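PDB 5UYT: Ice-binding protein, which binds ice and acts as an antifreeze protein, probably through its right-handed beta-solenoid domains. Local coordinates for residues L80-G85 against I97-S102; G125-A130 against V146-E151; L218-C223 against A273-D278. One frame throughout, in Å; residues are numbered along the deposited sequence.

How the interactions relate
From the N terminus, the chain passes helix 55-73 and then reaches interaction 1, where residues 80-85 and 97-102 close a short loop containing one turn at the end of the first solenoid. Interaction 2 follows in series and joins 125-130 to 146-151, two segments on different faces of that same solenoid. The two contacts neither nest nor cross, but they touch: strands 101-104 and 127-129 are neighbours, and Leu84 packs on Trp148. Interaction 3, centred about 57 Å from the centre of interaction 2, belongs to the second half of the chain. There the loop of 218-223, which leads into the second solenoid, is tied to helix 270-288 across a longer excursion.

Interaction 1: residues L80-G85 against I97-S102; sequences LAPLLG and IGQGAS
Ser102 is gripped through both of its backbone polar atoms by the chain running beside it. Its N-H points at Pro82 O (N to O 2.9 Å, with an angle of 172° at the hydrogen), and its carbonyl O receives the N-H of Leu84, with N and O again 2.9 Å apart. One residue thus serves two that flank Leu83, the pattern of a parallel bridge. Proline suits position 82 because only its carbonyl is asked for here. Ala101 CA adds a weaker C-H contact to Pro82 O.

On the face carrying Leu83 and Ser102, Leu83 CD1 reaches Ser102 OG at 3.7 Å. Next to this pair the Pro82 ring meets the amide end of Gln99: the side chains cross obliquely, with Pro82 CG 3.5 Å from Gln99 CD. Gln99 has its CG wedged between the backbone N and the carbonyl carbon (chi1 62°), a rotation from which the extended chain brings its amide against the proline ring. Pro82 CB also rests on Gly100 O, 3.3 Å away.

The inward side is mostly aliphatic. Ile97 and Leu84 reach toward each other tip to tip, Ile97 CD1 lying 3.7 Å from Leu84 CD2, while Ile97 CG1 packs on Leu80 CB at 3.9 Å and also lies against Leu80 O, and its CG2 branch lies over Pro82 CA. A beta-branched isoleucine can fill two directions at once in this bend. Ile123 of the following turn continues the apolar stack beneath it. Strand 83-85 is one of the two outermost strands of its sheet, so this is one coil laid on the next at the end of a right-handed beta-solenoid.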
loop_
_atom_site.group_PDB
_atom_site.type_symbol
_atom_site.label_atom_id
_atom_site.label_comp_id
_atom_site.label_asym_id
_atom_site.label_seq_id
_atom_site.Cartn_x
_atom_site.Cartn_y
_atom_site.Cartn_z
ATOM N N LEU A 80 6.332 -35.777 -8.510
ATOM C CA LEU A 80 7.656 -35.189 -8.402
ATOM C C LEU A 80 8.427 -35.769 -7.233
ATOM O O LEU A 80 7.832 -36.144 -6.230
ATOM C CB LEU A 80 7.553 -33.664 -8.229
ATOM C CG LEU A 80 6.842 -32.862 -9.309
ATOM C CD1 LEU A 80 6.876 -31.373 -8.932
ATOM C CD2 LEU A 80 7.465 -33.102 -10.682
ATOM N N ALA A 81 9.753 -35.828 -7.374
ATOM C CA ALA A 81 10.639 -36.167 -6.265
ATOM C C ALA A 81 10.514 -35.063 -5.207
ATOM O O ALA A 81 10.143 -33.925 -5.539
ATOM C CB ALA A 81 12.081 -36.312 -6.745
ATOM N N PRO A 82 10.790 -35.393 -3.928
ATOM C CA PRO A 82 10.577 -34.389 -2.891
ATOM C C PRO A 82 11.544 -33.207 -2.928
ATOM O O PRO A 82 11.197 -32.156 -2.407
ATOM C CB PRO A 82 10.735 -35.175 -1.584
ATOM C CG PRO A 82 11.579 -36.338 -1.939
ATOM C CD PRO A 82 11.239 -36.680 -3.367
ATOM N N LEU A 83 12.724 -33.365 -3.541
ATOM C CA LEU A 83 13.663 -32.252 -3.683
ATOM C C LEU A 83 13.259 -31.407 -4.895
ATOM O O LEU A 83 13.488 -31.800 -6.037
ATOM C CB LEU A 83 15.115 -32.740 -3.792
ATOM C CG LEU A 83 16.283 -31.731 -3.634
ATOM C CD1 LEU A 83 16.023 -30.551 -2.687
ATOM C CD2 LEU A 83 17.537 -32.499 -3.209
ATOM N N LEU A 84 12.644 -30.256 -4.624
ATOM C CA LEU A 84 12.105 -29.357 -5.660
ATOM C C LEU A 84 12.982 -28.148 -5.852
ATOM O O LEU A 84 13.396 -27.514 -4.873
ATOM C CB LEU A 84 10.750 -28.803 -5.252
ATOM C CG LEU A 84 9.446 -29.586 -5.199
ATOM C CD1 LEU A 84 8.350 -28.532 -5.131
ATOM C CD2 LEU A 84 9.283 -30.459 -6.437
ATOM N N GLY A 85 13.210 -27.797 -7.110
ATOM C CA GLY A 85 13.994 -26.615 -7.422
ATOM C C GLY A 85 15.305 -26.971 -8.077
ATOM O O GLY A 85 15.333 -27.716 -9.058
ATOM N N ILE A 97 3.344 -35.002 -4.578
ATOM C CA ILE A 97 4.549 -35.416 -3.869
ATOM C C ILE A 97 4.102 -36.164 -2.610
ATOM O O ILE A 97 3.631 -35.542 -1.657
ATOM C CB ILE A 97 5.452 -34.211 -3.495
ATOM C CG1 ILE A 97 5.827 -33.409 -4.755
ATOM C CG2 ILE A 97 6.700 -34.717 -2.774
ATOM C CD1 ILE A 97 6.647 -32.165 -4.506
ATOM N N GLY A 98 4.257 -37.493 -2.605
ATOM C CA GLY A 98 3.650 -38.336 -1.560
ATOM C C GLY A 98 4.463 -38.467 -0.282
ATOM O O GLY A 98 4.554 -39.552 0.299
ATOM N N GLN A 99 5.035 -37.349 0.157
ATOM C CA GLN A 99 5.900 -37.270 1.344
ATOM C C GLN A 99 6.188 -35.787 1.567
ATOM O O GLN A 99 5.729 -34.948 0.783
ATOM C CB GLN A 99 7.206 -38.058 1.126
ATOM C CG GLN A 99 8.067 -37.530 -0.026
ATOM C CD GLN A 99 9.227 -38.445 -0.371
ATOM O OE1 GLN A 99 10.199 -38.555 0.389
ATOM N NE2 GLN A 99 9.140 -39.101 -1.529
ATOM N N GLY A 100 6.932 -35.449 2.623
ATOM C CA GLY A 100 7.372 -34.066 2.842
ATOM C C GLY A 100 8.316 -33.613 1.734
ATOM O O GLY A 100 9.123 -34.415 1.208
ATOM N N ALA A 101 8.212 -32.338 1.376
ATOM C CA ALA A 101 8.987 -31.774 0.273
ATOM C C ALA A 101 9.970 -30.692 0.763
ATOM O O ALA A 101 9.802 -30.104 1.828
ATOM C CB ALA A 101 8.053 -31.204 -0.791
ATOM N N SER A 102 11.016 -30.456 -0.013
ATOM C CA SER A 102 11.938 -29.384 0.321
ATOM C C SER A 102 12.349 -28.618 -0.921
ATOM O O SER A 102 12.798 -29.195 -1.936
ATOM C CB SER A 102 13.159 -29.896 1.080
ATOM O OG SER A 102 13.861 -30.842 0.297
#

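Interaction 2: residues G125-A130 against V146-E151; sequences GALSSA and VFWKVE
Gly125 begins the contact, its carbonyl facing the end of the strand 146-150. Gly125 O lies 3.3 Å from Val150 CG1 and equally near the carbonyl carbon of Glu151, and the nearby Glu151 N is too poorly angled to bond to it. The backbone here is almost fully extended with positive phi (158°), a conformation that glycine adopts readily. Glu151 CB lies 3.8 Å from Gly125 N. The carboxylate of Glu151 leads away from this meeting place. A bend at chi2 brings it back to Lys149, whose NZ forms a salt bridge with OE2 at 2.8 Å, on the anti lone pair of that oxygen. Tyr68 OH, from helix 55-73, shares OE2, and Gln124 OE1 also receives Lys149 NZ, so this buried lysine is well satisfied.

Ala126 turns its small methyl away, and its backbone bonds to Ala101 of the neighbouring strand. Strands 127-129 and 146-150 belong to different faces of the beta-solenoid, and the chain bends at this corner so that side chains meet across the interior instead of through backbone bonds.

Leu127 makes that crossing. Its chi1 of 174° sets CG opposite the backbone N, and the side chain points into the core and meets both Val150 and Trp148 at about a right angle. Leu127 CB touches Val150 CG1 at 3.8 Å, and its CD2 reaches Val150 CG2 at 3.9 Å, so both branches of the valine touch the leucine, one near its root and one near its end. The same CD2 approaches Trp148 CE3 obliquely, at 4.0 Å. The indole has further partners: NE1 bonds to Lys163 O, and its ring stacks with Phe121 of the preceding coil.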
loop_
_atom_site.group_PDB
_atom_site.type_symbol
_atom_site.label_atom_id
_atom_site.label_comp_id
_atom_site.label_asym_id
_atom_site.label_seq_id
_atom_site.Cartn_x
_atom_site.Cartn_y
_atom_site.Cartn_z
ATOM N N GLY A 125 2.846 -34.076 3.420
ATOM C CA GLY A 125 3.884 -33.974 4.421
ATOM C C GLY A 125 4.206 -32.513 4.575
ATOM O O GLY A 125 3.474 -31.661 4.067
ATOM N N ALA A 126 5.291 -32.213 5.281
ATOM C CA ALA A 126 5.696 -30.820 5.507
ATOM C C ALA A 126 6.365 -30.231 4.253
ATOM O O ALA A 126 6.783 -30.972 3.341
ATOM C CB ALA A 126 6.625 -30.735 6.712
ATOM N N LEU A 127 6.449 -28.904 4.200
ATOM C CA LEU A 127 7.169 -28.225 3.130
ATOM C C LEU A 127 8.168 -27.249 3.753
ATOM O O LEU A 127 7.777 -26.399 4.534
ATOM C CB LEU A 127 6.198 -27.505 2.201
ATOM C CG LEU A 127 6.793 -26.611 1.106
ATOM C CD1 LEU A 127 7.499 -27.431 0.024
ATOM C CD2 LEU A 127 5.697 -25.733 0.507
ATOM N N SER A 128 9.447 -27.411 3.427
ATOM C CA SER A 128 10.520 -26.559 3.945
ATOM C C SER A 128 11.271 -25.996 2.771
ATOM O O SER A 128 11.264 -26.598 1.695
ATOM C CB SER A 128 11.504 -27.381 4.771
ATOM O OG SER A 128 10.921 -27.695 6.010
ATOM N N SER A 129 11.905 -24.846 2.948
ATOM C CA SER A 129 12.855 -24.377 1.935
ATOM C C SER A 129 14.214 -24.154 2.595
ATOM O O SER A 129 14.293 -23.959 3.825
ATOM C CB SER A 129 12.377 -23.068 1.290
ATOM O OG SER A 129 12.353 -22.004 2.251
ATOM N N ALA A 130 15.258 -24.189 1.771
ATOM C CA ALA A 130 16.608 -23.792 2.166
ATOM C C ALA A 130 16.739 -22.279 2.057
ATOM O O ALA A 130 15.977 -21.647 1.311
ATOM C CB ALA A 130 17.630 -24.483 1.264
ATOM N N VAL A 146 -1.059 -20.151 -8.631
ATOM C CA VAL A 146 -0.195 -21.139 -7.950
ATOM C C VAL A 146 -0.734 -21.483 -6.555
ATOM O O VAL A 146 -1.078 -20.593 -5.766
ATOM C CB VAL A 146 1.267 -20.641 -7.845
ATOM C CG1 VAL A 146 2.119 -21.657 -7.103
ATOM C CG2 VAL A 146 1.811 -20.329 -9.249
ATOM N N PHE A 147 -0.822 -22.787 -6.261
ATOM C CA PHE A 147 -1.347 -23.262 -4.984
ATOM C C PHE A 147 -0.437 -24.346 -4.428
ATOM O O PHE A 147 0.048 -25.213 -5.184
ATOM C CB PHE A 147 -2.744 -23.881 -5.175
ATOM C CG PHE A 147 -3.785 -22.910 -5.694
ATOM C CD1 PHE A 147 -4.680 -22.302 -4.817
ATOM C CD2 PHE A 147 -3.886 -22.627 -7.055
ATOM C CE1 PHE A 147 -5.635 -21.401 -5.288
ATOM C CE2 PHE A 147 -4.839 -21.735 -7.534
ATOM C CZ PHE A 147 -5.723 -21.120 -6.650
ATOM N N TRP A 148 -0.255 -24.327 -3.110
ATOM C CA TRP A 148 0.463 -25.393 -2.398
ATOM C C TRP A 148 -0.469 -25.945 -1.326
ATOM O O TRP A 148 -0.834 -25.223 -0.391
ATOM C CB TRP A 148 1.761 -24.845 -1.757
ATOM C CG TRP A 148 2.662 -24.090 -2.717
ATOM C CD1 TRP A 148 2.529 -22.781 -3.106
ATOM C CD2 TRP A 148 3.867 -24.568 -3.335
ATOM N NE1 TRP A 148 3.544 -22.435 -3.973
ATOM C CE2 TRP A 148 4.386 -23.504 -4.121
ATOM C CE3 TRP A 148 4.557 -25.792 -3.308
ATOM C CZ2 TRP A 148 5.570 -23.624 -4.874
ATOM C CZ3 TRP A 148 5.731 -25.918 -4.061
ATOM C CH2 TRP A 148 6.217 -24.839 -4.845
ATOM N N LYS A 149 -0.906 -27.198 -1.489
ATOM C CA LYS A 149 -1.736 -27.848 -0.481
ATOM C C LYS A 149 -0.836 -28.714 0.390
ATOM O O LYS A 149 -0.453 -29.829 -0.007
ATOM C CB LYS A 149 -2.808 -28.693 -1.157
ATOM C CG LYS A 149 -3.765 -29.367 -0.181
ATOM C CD LYS A 149 -4.421 -30.609 -0.784
ATOM C CE LYS A 149 -3.427 -31.740 -1.073
ATOM N NZ LYS A 149 -2.420 -32.031 0.001
ATOM N N VAL A 150 -0.505 -28.206 1.576
ATOM C CA VAL A 150 0.548 -28.807 2.407
ATOM C C VAL A 150 -0.008 -29.512 3.652
ATOM O O VAL A 150 -0.596 -28.858 4.530
ATOM C CB VAL A 150 1.625 -27.774 2.839
ATOM C CG1 VAL A 150 2.804 -28.491 3.511
ATOM C CG2 VAL A 150 2.119 -26.952 1.641
ATOM N N GLU A 151 0.209 -30.828 3.736
ATOM C CA GLU A 151 -0.263 -31.623 4.887
ATOM C C GLU A 151 0.819 -31.685 5.959
ATOM O O GLU A 151 1.291 -32.779 6.332
ATOM C CB GLU A 151 -0.639 -33.054 4.470
ATOM C CG GLU A 151 -1.581 -33.160 3.282
ATOM C CD GLU A 151 -2.929 -32.519 3.530
ATOM O OE1 GLU A 151 -3.349 -32.446 4.705
ATOM O OE2 GLU A 151 -3.554 -32.089 2.535
#

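Interaction 3: residues L218-C223 against A273-D278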
loop_
_atom_site.group_PDB
_atom_site.type_symbol
_atom_site.label_atom_id
_atom_site.label_comp_id
_atom_site.label_asym_id
_atom_site.label_seq_id
_atom_site.Cartn_x
_atom_site.Cartn_y
_atom_site.Cartn_z
ATOM N N LEU A 218 -11.765 20.027 -6.538
ATOM C CA LEU A 218 -11.008 21.163 -5.979
ATOM C C LEU A 218 -11.542 22.544 -6.414
ATOM O O LEU A 218 -11.078 23.569 -5.890
ATOM C CB LEU A 218 -9.509 21.046 -6.293
ATOM C CG LEU A 218 -8.810 19.795 -5.738
ATOM C CD1 LEU A 218 -7.354 19.806 -6.187
ATOM C CD2 LEU A 218 -8.908 19.724 -4.217
ATOM N N GLY A 219 -12.508 22.602 -7.346
ATOM C CA GLY A 219 -12.899 23.909 -7.913
ATOM C C GLY A 219 -11.694 24.762 -8.330
ATOM O O GLY A 219 -10.758 24.260 -8.974
ATOM N N THR A 220 -11.706 26.048 -7.961
ATOM C CA THR A 220 -10.686 26.983 -8.465
ATOM C C THR A 220 -9.340 26.788 -7.766
ATOM O O THR A 220 -8.305 27.212 -8.281
ATOM C CB THR A 220 -11.114 28.464 -8.350
ATOM O OG1 THR A 220 -11.211 28.805 -6.951
ATOM C CG2 THR A 220 -12.469 28.724 -9.022
ATOM N N VAL A 221 -9.338 26.106 -6.621
ATOM C CA VAL A 221 -8.083 25.895 -5.909
ATOM C C VAL A 221 -7.141 24.906 -6.665
ATOM O O VAL A 221 -5.930 24.841 -6.381
ATOM C CB VAL A 221 -8.320 25.634 -4.384
ATOM C CG1 VAL A 221 -8.338 24.157 -4.084
ATOM C CG2 VAL A 221 -7.194 26.289 -3.574
ATOM N N VAL A 222 -7.671 24.233 -7.714
ATOM C CA VAL A 222 -6.825 23.453 -8.648
ATOM C C VAL A 222 -5.758 24.335 -9.345
ATOM O O VAL A 222 -4.695 23.839 -9.754
ATOM C CB VAL A 222 -7.646 22.692 -9.739
ATOM C CG1 VAL A 222 -8.083 23.608 -10.863
ATOM C CG2 VAL A 222 -6.843 21.514 -10.291
ATOM N N CYS A 223 -6.026 25.641 -9.430
ATOM C CA CYS A 223 -5.075 26.581 -10.034
ATOM C C CYS A 223 -4.039 27.119 -9.075
ATOM O O CYS A 223 -3.153 27.851 -9.514
ATOM C CB CYS A 223 -5.816 27.763 -10.694
ATOM S SG CYS A 223 -6.800 27.210 -12.112
ATOM N N ALA A 273 -10.525 34.660 -2.467
ATOM C CA ALA A 273 -11.790 34.446 -1.766
ATOM C C ALA A 273 -12.485 33.186 -2.280
ATOM O O ALA A 273 -12.983 32.371 -1.476
ATOM C CB ALA A 273 -12.709 35.685 -1.859
ATOM N N GLN A 274 -12.481 33.003 -3.602
ATOM C CA GLN A 274 -13.117 31.839 -4.224
ATOM C C GLN A 274 -12.332 30.571 -3.929
ATOM O O GLN A 274 -12.927 29.497 -3.673
ATOM C CB GLN A 274 -13.294 32.027 -5.741
ATOM C CG GLN A 274 -14.023 30.860 -6.424
ATOM C CD GLN A 274 -15.464 30.691 -5.950
ATOM O OE1 GLN A 274 -16.191 31.657 -5.766
ATOM N NE2 GLN A 274 -15.884 29.448 -5.767
ATOM N N ALA A 275 -11.000 30.690 -3.964
ATOM C CA ALA A 275 -10.145 29.563 -3.598
ATOM C C ALA A 275 -10.404 29.127 -2.144
ATOM O O ALA A 275 -10.418 27.931 -1.860
ATOM C CB ALA A 275 -8.679 29.885 -3.816
ATOM N N ALA A 276 -10.566 30.079 -1.233
ATOM C CA ALA A 276 -10.797 29.716 0.183
ATOM C C ALA A 276 -12.100 28.913 0.352
ATOM O O ALA A 276 -12.150 27.945 1.118
ATOM C CB ALA A 276 -10.836 30.968 1.073
ATOM N N LEU A 277 -13.153 29.326 -0.343
ATOM C CA LEU A 277 -14.442 28.599 -0.285
ATOM C C LEU A 277 -14.262 27.176 -0.813
ATOM O O LEU A 277 -14.716 26.193 -0.215
ATOM C CB LEU A 277 -15.528 29.345 -1.084
ATOM C CG LEU A 277 -15.967 30.688 -0.483
ATOM C CD1 LEU A 277 -16.975 31.412 -1.391
ATOM C CD2 LEU A 277 -16.618 30.512 0.902
ATOM N N ASP A 278 -13.562 27.072 -1.929
ATOM C CA ASP A 278 -13.382 25.788 -2.582
ATOM C C ASP A 278 -12.468 24.866 -1.772
ATOM O O ASP A 278 -12.695 23.661 -1.733
ATOM C CB ASP A 278 -12.856 25.979 -3.990
ATOM C CG ASP A 278 -13.917 26.527 -4.910
ATOM O OD1 ASP A 278 -15.098 26.470 -4.527
ATOM O OD2 ASP A 278 -13.581 26.999 -6.003
#
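Asp278 and Thr220 hold the polar heart of this contact. The backbone N-H at the start of the short 3-10 segment 220-223 points almost straight at the carboxylate, Thr220 N lying 2.9 Å from Asp278 OD2 with an angle of 173° at the hydrogen. The donor arrives on the anti side of OD2, 32° out of the carboxylate plane. Thr220 OG1 stands 3.1 Å from the same oxygen, close enough for a second bond that is not settled. An acidic residue fits here because it offers an acceptor to an N-H at the beginning of a helical turn. Gly219, in a positive-phi conformation, brings its bare CA to within 3.7 Å of Asp278 OD2, where a side chain would collide.

Beneath this, packing is close and apolar: Val221 CG2 rests on Ala275 CB at 3.9 Å, the small alanine letting the loop settle onto helix 270-288. This helix runs alongside the second beta-solenoid, and Phe227 of strand 224-228 packs on both Val221 and Ala275. The 3-10 turn ends at Cys223, disulfide-bonded to Cys422, which ties the start of this solenoid to its C-terminal end.

The outer side is looser. Exposed Gln274 bends at chi2 (64°) so that its amide turns along the helix toward Asp278, one turn further on, and NE2 gives only weak bonds to OD1 and OD2, at 3.3 and 3.4 Å. Its CG leans on Thr220 CG2 at 3.7 Å, the two side chains crossing at about a right angle near the protein surface.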